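Local coordinates for protein Thf1 (Thermosynechococcus elongatus, PDB 5MJR), which associates with the FtsH protease complex involved in photosystem II repair and may take part in building the photosynthetic membrane, at residues V52-L57 with S149-V154. Sequence-based numbering, arbitrary orientation.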
# COMPACT_ATOMS: atom_id res chain seq x y z
N VAL A 52 -4.34 9.10 -9.54
CA VAL A 52 -3.46 10.24 -9.58
C VAL A 52 -2.18 10.01 -8.73
O VAL A 52 -1.07 10.30 -9.16
CB VAL A 52 -4.18 11.54 -9.16
CG1 VAL A 52 -3.24 12.70 -8.97
CG2 VAL A 52 -5.31 11.87 -10.20
N GLU A 53 -2.42 9.53 -7.50
CA GLU A 53 -1.30 9.32 -6.56
C GLU A 53 -0.28 8.37 -7.15
O GLU A 53 0.94 8.69 -7.10
CB GLU A 53 -1.91 8.77 -5.23
CG GLU A 53 -0.87 8.57 -4.17
CD GLU A 53 -1.45 8.06 -2.87
OE1 GLU A 53 -2.59 7.48 -2.89
OE2 GLU A 53 -0.78 8.20 -1.81
N ILE A 54 -0.67 7.27 -7.73
CA ILE A 54 0.25 6.31 -8.28
C ILE A 54 0.95 6.90 -9.48
O ILE A 54 2.11 6.73 -9.70
CB ILE A 54 -0.46 4.97 -8.60
CG1 ILE A 54 -0.99 4.31 -7.32
CG2 ILE A 54 0.45 4.08 -9.40
CD1 ILE A 54 -1.87 3.14 -7.53
N HIS A 55 0.15 7.62 -10.35
CA HIS A 55 0.74 8.18 -11.57
C HIS A 55 1.90 9.13 -11.16
O HIS A 55 2.97 9.14 -11.75
CB HIS A 55 -0.36 8.91 -12.34
CG HIS A 55 0.14 9.50 -13.58
ND1 HIS A 55 -0.12 8.94 -14.82
CD2 HIS A 55 0.84 10.63 -13.79
CE1 HIS A 55 0.45 9.71 -15.74
NE2 HIS A 55 1.08 10.73 -15.15
N LEU A 56 1.64 10.01 -10.20
CA LEU A 56 2.62 11.01 -9.79
C LEU A 56 3.88 10.38 -9.17
O LEU A 56 4.98 10.91 -9.32
CB LEU A 56 2.02 12.04 -8.94
CG LEU A 56 0.92 12.91 -9.60
CD1 LEU A 56 0.41 13.83 -8.53
CD2 LEU A 56 1.54 13.65 -10.83
N LEU A 57 3.70 9.24 -8.52
CA LEU A 57 4.90 8.47 -8.08
C LEU A 57 5.69 7.93 -9.31
O LEU A 57 6.92 8.08 -9.33
CB LEU A 57 4.47 7.36 -7.20
CG LEU A 57 4.02 7.79 -5.80
CD1 LEU A 57 3.39 6.63 -5.05
CD2 LEU A 57 5.21 8.35 -5.00
N SER A 149 6.26 7.41 -0.13
CA SER A 149 4.81 7.65 -0.24
C SER A 149 4.15 7.23 1.05
O SER A 149 4.54 6.21 1.67
CB SER A 149 4.29 6.78 -1.42
OG SER A 149 2.85 6.80 -1.50
N ARG A 150 3.01 7.84 1.36
CA ARG A 150 2.15 7.29 2.42
C ARG A 150 1.76 5.88 2.17
O ARG A 150 1.45 5.13 3.08
CB ARG A 150 0.91 8.21 2.58
CG ARG A 150 -0.02 8.19 1.44
CD ARG A 150 -1.19 7.25 1.69
NE ARG A 150 -2.02 7.11 0.51
CZ ARG A 150 -3.21 6.51 0.49
NH1 ARG A 150 -3.73 5.96 1.60
NH2 ARG A 150 -3.79 6.34 -0.69
N LEU A 151 1.72 5.46 0.87
CA LEU A 151 1.48 4.04 0.58
C LEU A 151 2.50 3.10 1.18
O LEU A 151 2.14 1.97 1.51
CB LEU A 151 1.26 3.84 -0.93
CG LEU A 151 0.04 4.47 -1.57
CD1 LEU A 151 0.19 4.58 -3.06
CD2 LEU A 151 -1.16 3.69 -1.15
N HIS A 152 3.74 3.56 1.31
CA HIS A 152 4.71 2.69 1.96
C HIS A 152 4.44 2.58 3.47
O HIS A 152 4.64 1.50 4.03
CB HIS A 152 6.08 3.34 1.81
CG HIS A 152 6.58 3.36 0.41
ND1 HIS A 152 6.87 4.55 -0.20
CD2 HIS A 152 6.86 2.35 -0.45
CE1 HIS A 152 7.34 4.22 -1.42
NE2 HIS A 152 7.32 2.89 -1.61
N ALA A 153 3.87 3.61 4.09
CA ALA A 153 3.39 3.53 5.48
C ALA A 153 2.25 2.53 5.65
O ALA A 153 2.23 1.73 6.53
CB ALA A 153 2.99 4.88 6.06
N VAL A 154 1.27 2.58 4.72
CA VAL A 154 0.17 1.65 4.71
C VAL A 154 0.70 0.23 4.58
O VAL A 154 0.26 -0.69 5.26
CB VAL A 154 -0.91 2.04 3.69
CG1 VAL A 154 -2.00 0.97 3.63
CG2 VAL A 154 -1.49 3.43 4.02
O HOH W 1 1.74 9.06 -2.27
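The carboxylate of Glu53 meets the edge of the Arg150 guanidinium almost coplanar with it, the two planes 2° apart, while Leu151 CD2 lies over one guanidinium face, toward its rim. The salt bridge is side-on and two-pronged: Arg150 NH2 donates to Glu53 OE1 at 2.8 Å, and Arg150 NE to Glu53 OE2 at 2.8 Å. Both bonds are nearly straight and use syn lone pairs. Glu53 gets there as an extended chain, CG anti to the backbone N (chi1 -178°); Arg150 bends at chi2 (98°) to come across it. Glu53 OE2 has a further partner in a water, which donates to it at 2.7 Å and also bonds Ser149 OG. That hydroxyl, as N-cap of helix 150-162, accepts from Leu151 N, and Ser149 N in turn bonds His152 ND1, completing a capping box. Beside the polar group, Leu57 CD1 packs on Ser149 CB (3.7 Å), and Leu151 CD1 reaches Leu57 and Ile54; Phe69 of helix 67-80 touches both leucines. A leucine in place of Arg150 would probably leave the Glu53 carboxylate without its countercharge and freer to turn. Charge pairing, water and cap thus form one network tying helix 41-58 to the start of helix 150-162.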